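Local coordinates for ankyrin repeat and SOCS box protein 11 (Homo sapiens, PDB 4UUC), which recognises substrates such as BIK, DIRAS2 and RPN1 for a cullin-5-RING E3 ubiquitin ligase, its ankyrin repeat domain being the part described here, at residues H107-E119 with V141-L154. Sequence-based numbering, arbitrary orientation.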
ATOM      1  N   HIS A 107       0.749  -2.547  -0.893  1.00 14.32           N
ATOM      2  CA  HIS A 107       0.199  -2.010  -2.137  1.00 16.59           C
ATOM      3  C   HIS A 107      -0.838  -0.920  -1.871  1.00 17.39           C
ATOM      4  O   HIS A 107      -0.913   0.061  -2.611  1.00 17.04           O
ATOM      5  CB  HIS A 107      -0.405  -3.130  -2.984  1.00 16.50           C
ATOM      6  CG  HIS A 107       0.617  -4.081  -3.523  1.00 16.04           C
ATOM      7  ND1 HIS A 107       1.193  -5.067  -2.751  1.00 16.82           N
ATOM      8  CD2 HIS A 107       1.193  -4.175  -4.746  1.00 16.53           C
ATOM      9  CE1 HIS A 107       2.070  -5.736  -3.479  1.00 17.43           C
ATOM     10  NE2 HIS A 107       2.087  -5.217  -4.693  1.00 16.33           N
ATOM     11  N   GLU A 108      -1.618  -1.074  -0.806  1.00 16.26           N
ATOM     12  CA  GLU A 108      -2.578  -0.040  -0.430  1.00 15.61           C
ATOM     13  C   GLU A 108      -1.856   1.191   0.111  1.00 13.51           C
ATOM     14  O   GLU A 108      -2.225   2.326  -0.206  1.00 18.05           O
ATOM     15  CB  GLU A 108      -3.569  -0.568   0.605  1.00 15.57           C
ATOM     16  CG  GLU A 108      -4.704   0.399   0.927  1.00 18.48           C
ATOM     17  CD  GLU A 108      -5.628   0.652  -0.254  1.00 17.03           C
ATOM     18  OE1 GLU A 108      -5.691  -0.201  -1.166  1.00 22.89           O
ATOM     19  OE2 GLU A 108      -6.296   1.709  -0.267  1.00 29.23           O
ATOM     20  N   ALA A 109      -0.828   0.971   0.926  1.00 15.21           N
ATOM     21  CA  ALA A 109      -0.042   2.085   1.458  1.00 16.12           C
ATOM     22  C   ALA A 109       0.535   2.925   0.323  1.00 18.01           C
ATOM     23  O   ALA A 109       0.440   4.158   0.341  1.00 15.74           O
ATOM     24  CB  ALA A 109       1.072   1.580   2.358  1.00 15.99           C
ATOM     25  N   VAL A 110       1.132   2.258  -0.662  1.00 14.63           N
ATOM     26  CA  VAL A 110       1.741   2.958  -1.793  1.00 16.76           C
ATOM     27  C   VAL A 110       0.679   3.693  -2.602  1.00 16.82           C
ATOM     28  O   VAL A 110       0.861   4.858  -2.942  1.00 18.93           O
ATOM     29  CB  VAL A 110       2.516   1.993  -2.712  1.00 21.24           C
ATOM     30  CG1 VAL A 110       2.986   2.705  -3.982  1.00 14.92           C
ATOM     31  CG2 VAL A 110       3.704   1.407  -1.969  1.00 22.43           C
ATOM     32  N   LYS A 111      -0.429   3.020  -2.901  1.00 14.66           N
ATOM     33  CA  LYS A 111      -1.527   3.647  -3.634  1.00 17.36           C
ATOM     34  C   LYS A 111      -1.926   4.991  -3.016  1.00 17.24           C
ATOM     35  O   LYS A 111      -2.142   5.974  -3.730  1.00 18.00           O
ATOM     36  CB  LYS A 111      -2.739   2.712  -3.679  1.00 15.31           C
ATOM     37  CG  LYS A 111      -3.979   3.327  -4.314  1.00 15.46           C
ATOM     38  CD  LYS A 111      -5.103   2.298  -4.415  1.00 18.81           C
ATOM     39  CE  LYS A 111      -6.368   2.902  -4.997  1.00 28.72           C
ATOM     40  NZ  LYS A 111      -7.421   1.866  -5.210  1.00 30.86           N
ATOM     41  N   ARG A 112      -2.000   5.030  -1.690  1.00 15.16           N
ATOM     42  CA  ARG A 112      -2.423   6.230  -0.974  1.00 19.91           C
ATOM     43  C   ARG A 112      -1.282   7.207  -0.684  1.00 21.13           C
ATOM     44  O   ARG A 112      -1.508   8.274  -0.109  1.00 22.92           O
ATOM     45  CB  ARG A 112      -3.097   5.835   0.338  1.00 21.98           C
ATOM     46  CG  ARG A 112      -4.412   5.096   0.143  1.00 21.86           C
ATOM     47  CD  ARG A 112      -4.980   4.618   1.463  1.00 22.78           C
ATOM     48  NE  ARG A 112      -6.252   3.918   1.283  1.00 24.17           N
ATOM     49  CZ  ARG A 112      -7.437   4.349   1.714  1.00 24.37           C
ATOM     50  NH1 ARG A 112      -7.556   5.494   2.377  1.00 30.05           N
ATOM     51  NH2 ARG A 112      -8.517   3.616   1.486  1.00 26.78           N
ATOM     52  N   GLY A 113      -0.064   6.843  -1.077  1.00 16.50           N
ATOM     53  CA  GLY A 113       1.095   7.702  -0.885  1.00 21.81           C
ATOM     54  C   GLY A 113       1.612   7.725   0.542  1.00 22.43           C
ATOM     55  O   GLY A 113       2.248   8.691   0.963  1.00 23.54           O
ATOM     56  N   HIS A 114       1.351   6.656   1.288  1.00 17.93           N
ATOM     57  CA  HIS A 114       1.805   6.557   2.673  1.00 18.07           C
ATOM     58  C   HIS A 114       3.224   5.994   2.733  1.00 18.56           C
ATOM     59  O   HIS A 114       3.437   4.823   3.055  1.00 18.17           O
ATOM     60  CB  HIS A 114       0.851   5.686   3.486  1.00 21.21           C
ATOM     61  CG  HIS A 114      -0.540   6.232   3.576  1.00 18.61           C
ATOM     62  ND1 HIS A 114      -0.813   7.582   3.609  1.00 20.93           N
ATOM     63  CD2 HIS A 114      -1.739   5.605   3.645  1.00 15.54           C
ATOM     64  CE1 HIS A 114      -2.119   7.764   3.691  1.00 18.97           C
ATOM     65  NE2 HIS A 114      -2.704   6.580   3.713  1.00 22.18           N
ATOM     66  N   ARG A 115       4.195   6.847   2.439  1.00 21.40           N
ATOM     67  CA  ARG A 115       5.566   6.405   2.255  1.00 20.32           C
ATOM     68  C   ARG A 115       6.183   5.797   3.514  1.00 16.64           C
ATOM     69  O   ARG A 115       6.918   4.812   3.425  1.00 19.05           O
ATOM     70  CB  ARG A 115       6.434   7.569   1.780  1.00 22.77           C
ATOM     71  CG  ARG A 115       7.864   7.170   1.458  1.00 27.58           C
ATOM     72  CD  ARG A 115       8.722   8.382   1.133  1.00 28.26           C
ATOM     73  NE  ARG A 115       8.458   9.486   2.049  1.00 38.22           N
ATOM     74  CZ  ARG A 115       8.784   9.487   3.338  1.00 40.95           C
ATOM     75  NH1 ARG A 115       9.394   8.441   3.878  1.00 45.42           N
ATOM     76  NH2 ARG A 115       8.495  10.537   4.091  1.00 47.72           N
ATOM     77  N   GLU A 116       5.916   6.385   4.678  1.00 19.05           N
ATOM     78  CA  GLU A 116       6.497   5.864   5.913  1.00 20.48           C
ATOM     79  C   GLU A 116       5.985   4.449   6.204  1.00 20.80           C
ATOM     80  O   GLU A 116       6.761   3.571   6.585  1.00 19.42           O
ATOM     81  CB  GLU A 116       6.204   6.783   7.104  1.00 22.42           C
ATOM     82  CG  GLU A 116       6.832   6.276   8.403  1.00 24.59           C
ATOM     83  CD  GLU A 116       6.794   7.284   9.540  1.00 34.08           C
ATOM     84  OE1 GLU A 116       6.153   8.347   9.391  1.00 31.89           O
ATOM     85  OE2 GLU A 116       7.412   7.004  10.592  1.00 33.46           O
ATOM     86  N   CYS A 117       4.682   4.232   6.035  1.00 19.64           N
ATOM     87  CA  CYS A 117       4.111   2.900   6.205  1.00 21.19           C
ATOM     88  C   CYS A 117       4.779   1.897   5.255  1.00 20.27           C
ATOM     89  O   CYS A 117       5.088   0.771   5.644  1.00 18.15           O
ATOM     90  CB  CYS A 117       2.597   2.936   5.979  1.00 18.99           C
ATOM     91  SG  CYS A 117       1.690   3.840   7.262  1.00 22.44           S
ATOM     92  N   MET A 118       5.004   2.318   4.014  1.00 18.73           N
ATOM     93  CA  MET A 118       5.707   1.496   3.030  1.00 17.43           C
ATOM     94  C   MET A 118       7.095   1.099   3.538  1.00 17.46           C
ATOM     95  O   MET A 118       7.466  -0.075   3.504  1.00 16.31           O
ATOM     96  CB  MET A 118       5.822   2.250   1.702  1.00 19.02           C
ATOM     97  CG  MET A 118       6.460   1.469   0.557  1.00 17.16           C
ATOM     98  SD  MET A 118       6.945   2.534  -0.830  1.00 21.39           S
ATOM     99  CE  MET A 118       8.360   3.380  -0.127  1.00 25.01           C
ATOM    100  N   GLU A 119       7.852   2.080   4.020  1.00 23.52           N
ATOM    101  CA  GLU A 119       9.219   1.834   4.466  1.00 20.68           C
ATOM    102  C   GLU A 119       9.270   0.894   5.662  1.00 21.95           C
ATOM    103  O   GLU A 119      10.147   0.037   5.739  1.00 22.78           O
ATOM    104  CB  GLU A 119       9.910   3.154   4.807  1.00 23.86           C
ATOM    105  CG  GLU A 119      10.180   4.016   3.588  1.00 25.32           C
ATOM    106  CD  GLU A 119      11.031   5.230   3.907  1.00 40.52           C
ATOM    107  OE1 GLU A 119      12.039   5.078   4.631  1.00 49.20           O
ATOM    108  OE2 GLU A 119      10.698   6.332   3.426  1.00 29.92           O
ATOM    109  N   VAL A 141       2.407   0.300  -8.685  1.00 12.53           N
ATOM    110  CA  VAL A 141       1.330   1.027  -8.026  1.00 11.20           C
ATOM    111  C   VAL A 141       1.732   2.487  -7.822  1.00 11.88           C
ATOM    112  O   VAL A 141       0.946   3.392  -8.095  1.00 15.63           O
ATOM    113  CB  VAL A 141       0.966   0.379  -6.670  1.00 17.49           C
ATOM    114  CG1 VAL A 141      -0.060   1.222  -5.914  1.00 15.92           C
ATOM    115  CG2 VAL A 141       0.437  -1.038  -6.888  1.00 17.23           C
ATOM    116  N   ALA A 142       2.954   2.704  -7.340  1.00 13.93           N
ATOM    117  CA  ALA A 142       3.469   4.054  -7.121  1.00 15.17           C
ATOM    118  C   ALA A 142       3.401   4.889  -8.401  1.00 16.18           C
ATOM    119  O   ALA A 142       3.034   6.066  -8.368  1.00 15.87           O
ATOM    120  CB  ALA A 142       4.906   3.995  -6.602  1.00 16.48           C
ATOM    121  N   CYS A 143       3.780   4.283  -9.521  1.00 13.88           N
ATOM    122  CA  CYS A 143       3.765   4.972 -10.806  1.00 14.35           C
ATOM    123  C   CYS A 143       2.343   5.217 -11.308  1.00 18.06           C
ATOM    124  O   CYS A 143       2.055   6.260 -11.891  1.00 16.89           O
ATOM    125  CB  CYS A 143       4.564   4.179 -11.839  1.00 20.56           C
ATOM    126  SG  CYS A 143       6.346   4.133 -11.497  1.00 16.37           S
ATOM    127  N   THR A 144       1.450   4.265 -11.066  1.00 13.46           N
ATOM    128  CA  THR A 144       0.056   4.415 -11.468  1.00 14.81           C
ATOM    129  C   THR A 144      -0.609   5.615 -10.779  1.00 15.42           C
ATOM    130  O   THR A 144      -1.424   6.311 -11.389  1.00 18.25           O
ATOM    131  CB  THR A 144      -0.732   3.138 -11.153  1.00 15.96           C
ATOM    132  OG1 THR A 144      -0.152   2.046 -11.875  1.00 17.74           O
ATOM    133  CG2 THR A 144      -2.197   3.286 -11.553  1.00 18.55           C
ATOM    134  N   TYR A 145      -0.246   5.860  -9.524  1.00 16.23           N
ATOM    135  CA  TYR A 145      -0.879   6.911  -8.721  1.00 16.82           C
ATOM    136  C   TYR A 145       0.009   8.137  -8.483  1.00 17.61           C
ATOM    137  O   TYR A 145      -0.293   8.975  -7.631  1.00 18.58           O
ATOM    138  CB  TYR A 145      -1.344   6.309  -7.395  1.00 13.98           C
ATOM    139  CG  TYR A 145      -2.511   5.377  -7.622  1.00 17.34           C
ATOM    140  CD1 TYR A 145      -3.792   5.880  -7.801  1.00 23.00           C
ATOM    141  CD2 TYR A 145      -2.326   4.006  -7.721  1.00 17.67           C
ATOM    142  CE1 TYR A 145      -4.861   5.042  -8.036  1.00 20.70           C
ATOM    143  CE2 TYR A 145      -3.394   3.158  -7.957  1.00 21.67           C
ATOM    144  CZ  TYR A 145      -4.658   3.684  -8.117  1.00 29.48           C
ATOM    145  OH  TYR A 145      -5.731   2.852  -8.353  1.00 32.04           O
ATOM    146  N   GLN A 146       1.085   8.247  -9.257  1.00 16.30           N
ATOM    147  CA  GLN A 146       1.919   9.455  -9.287  1.00 15.39           C
ATOM    148  C   GLN A 146       2.540   9.780  -7.930  1.00 20.22           C
ATOM    149  O   GLN A 146       2.659  10.948  -7.551  1.00 20.50           O
ATOM    150  CB  GLN A 146       1.095  10.654  -9.775  1.00 24.16           C
ATOM    151  CG  GLN A 146       0.381  10.423 -11.102  1.00 22.95           C
ATOM    152  CD  GLN A 146      -0.338  11.663 -11.603  1.00 37.22           C
ATOM    153  OE1 GLN A 146       0.021  12.228 -12.636  1.00 29.13           O
ATOM    154  NE2 GLN A 146      -1.361  12.090 -10.874  1.00 41.37           N
ATOM    155  N   ARG A 147       2.953   8.744  -7.208  1.00 18.20           N
ATOM    156  CA  ARG A 147       3.547   8.910  -5.888  1.00 18.84           C
ATOM    157  C   ARG A 147       5.058   9.076  -6.006  1.00 17.56           C
ATOM    158  O   ARG A 147       5.816   8.115  -5.860  1.00 19.18           O
ATOM    159  CB  ARG A 147       3.202   7.713  -5.001  1.00 18.18           C
ATOM    160  CG  ARG A 147       1.709   7.433  -4.903  1.00 20.88           C
ATOM    161  CD  ARG A 147       0.926   8.640  -4.407  1.00 21.29           C
ATOM    162  NE  ARG A 147      -0.478   8.315  -4.150  1.00 19.90           N
ATOM    163  CZ  ARG A 147      -1.413   9.218  -3.875  1.00 21.54           C
ATOM    164  NH1 ARG A 147      -1.097  10.508  -3.822  1.00 29.19           N
ATOM    165  NH2 ARG A 147      -2.664   8.837  -3.653  1.00 22.42           N
ATOM    166  N   VAL A 148       5.485  10.303  -6.283  1.00 18.38           N
ATOM    167  CA  VAL A 148       6.876  10.571  -6.630  1.00 15.91           C
ATOM    168  C   VAL A 148       7.848  10.128  -5.539  1.00 15.65           C
ATOM    169  O   VAL A 148       8.850   9.478  -5.826  1.00 18.61           O
ATOM    170  CB  VAL A 148       7.113  12.071  -6.911  1.00 17.73           C
ATOM    171  CG1 VAL A 148       8.523  12.289  -7.448  1.00 20.81           C
ATOM    172  CG2 VAL A 148       6.087  12.606  -7.898  1.00 21.97           C
ATOM    173  N   ASP A 149       7.566  10.493  -4.292  1.00 19.61           N
ATOM    174  CA  ASP A 149       8.452  10.144  -3.185  1.00 22.10           C
ATOM    175  C   ASP A 149       8.550   8.628  -3.006  1.00 19.46           C
ATOM    176  O   ASP A 149       9.616   8.102  -2.694  1.00 20.55           O
ATOM    177  CB  ASP A 149       7.975  10.791  -1.882  1.00 27.23           C
ATOM    178  CG  ASP A 149       8.126  12.302  -1.886  1.00 39.13           C
ATOM    179  OD1 ASP A 149       8.942  12.828  -2.678  1.00 34.10           O
ATOM    180  OD2 ASP A 149       7.431  12.966  -1.084  1.00 41.13           O
ATOM    181  N   CYS A 150       7.436   7.927  -3.200  1.00 19.77           N
ATOM    182  CA  CYS A 150       7.434   6.467  -3.105  1.00 17.26           C
ATOM    183  C   CYS A 150       8.235   5.835  -4.241  1.00 15.22           C
ATOM    184  O   CYS A 150       8.972   4.869  -4.027  1.00 15.91           O
ATOM    185  CB  CYS A 150       6.000   5.926  -3.113  1.00 21.84           C
ATOM    186  SG  CYS A 150       5.097   6.223  -1.578  1.00 23.41           S
ATOM    187  N   VAL A 151       8.094   6.385  -5.443  1.00 18.74           N
ATOM    188  CA  VAL A 151       8.861   5.919  -6.594  1.00 19.25           C
ATOM    189  C   VAL A 151      10.351   6.079  -6.313  1.00 18.84           C
ATOM    190  O   VAL A 151      11.127   5.144  -6.495  1.00 18.77           O
ATOM    191  CB  VAL A 151       8.478   6.690  -7.885  1.00 16.64           C
ATOM    192  CG1 VAL A 151       9.456   6.397  -9.021  1.00 17.42           C
ATOM    193  CG2 VAL A 151       7.057   6.338  -8.319  1.00 18.64           C
ATOM    194  N   LYS A 152      10.742   7.263  -5.852  1.00 17.82           N
ATOM    195  CA  LYS A 152      12.148   7.549  -5.585  1.00 18.51           C
ATOM    196  C   LYS A 152      12.720   6.597  -4.541  1.00 19.03           C
ATOM    197  O   LYS A 152      13.782   6.007  -4.742  1.00 21.70           O
ATOM    198  CB  LYS A 152      12.321   8.997  -5.124  1.00 23.87           C
ATOM    199  CG  LYS A 152      13.770   9.374  -4.842  1.00 27.51           C
ATOM    200  CD  LYS A 152      13.929  10.873  -4.704  1.00 30.68           C
ATOM    201  CE  LYS A 152      15.393  11.264  -4.544  1.00 36.15           C
ATOM    202  NZ  LYS A 152      15.937  10.854  -3.221  1.00 38.31           N
ATOM    203  N   LYS A 153      11.998   6.429  -3.437  1.00 21.86           N
ATOM    204  CA  LYS A 153      12.452   5.571  -2.345  1.00 19.11           C
ATOM    205  C   LYS A 153      12.558   4.107  -2.766  1.00 18.84           C
ATOM    206  O   LYS A 153      13.533   3.434  -2.438  1.00 20.90           O
ATOM    207  CB  LYS A 153      11.509   5.705  -1.146  1.00 19.89           C
ATOM    208  CG  LYS A 153      12.024   5.048   0.127  1.00 21.61           C
ATOM    209  CD  LYS A 153      13.191   5.826   0.724  1.00 28.87           C
ATOM    210  CE  LYS A 153      13.935   5.008   1.763  1.00 40.29           C
ATOM    211  NZ  LYS A 153      15.055   5.779   2.374  1.00 48.25           N
ATOM    212  N   LEU A 154      11.553   3.612  -3.483  1.00 17.49           N
ATOM    213  CA  LEU A 154      11.556   2.227  -3.951  1.00 20.83           C
ATOM    214  C   LEU A 154      12.746   1.941  -4.870  1.00 20.61           C
ATOM    215  O   LEU A 154      13.399   0.908  -4.744  1.00 20.25           O
ATOM    216  CB  LEU A 154      10.245   1.908  -4.672  1.00 20.47           C
ATOM    217  CG  LEU A 154       9.038   1.705  -3.751  1.00 14.85           C
ATOM    218  CD1 LEU A 154       7.733   1.782  -4.537  1.00 19.00           C
ATOM    219  CD2 LEU A 154       9.136   0.368  -3.022  1.00 21.89           C
TER
HETATM  220  O   HOH W   1      -5.852   0.076  -7.382  1.00 43.11           O
HETATM  221  O   HOH W   2       6.625  11.216   1.032  1.00 38.39           O
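Lys111 lies over one face of the Tyr145 ring, its CG 3.8 Å from the ring centroid and 14° off the normal, a CH-pi contact; Thr144 CG2 covers the opposite face. The extended lysine chain carries its ammonium past the phenol, where one water joins Lys111 NZ to Tyr145 OH. The Arg147 guanidinium has the peptide carbon of Arg112 over one face and Lys111 O at its edge. Arg147 NE and Arg147 NH2 grip that single oxygen side-on, both 2.9 Å from Lys111 O: NH2 lies on a lone pair in the carbonyl plane, whereas NE stands 49° out of it. A bend at chi2 lays Arg147 CD against Gly113 CA (3.6 Å), so that the Schellman turn of repeat 4 is held by an arginine of repeat 5.

Inside, Val110 CG1, anti to the backbone N, presses tightly on Ala142 CB at 3.5 Å and also meets Val141 CG1. Met118 SD rests on Leu154 CG at 3.7 Å. Glu119 makes a long salt bridge from OE1 to Lys153 NZ (3.8 Å), and a second water links Arg115 NE with Asp149 OD2.

The contact stacks helix-turn-helix units of ankyrin repeats 4 and 5: helices 115-119 and 148-154 run 24° apart with axes 10.4 Å distant, between helices 73-80 and 83-91 of the preceding repeat and helix 180-188 of the following one.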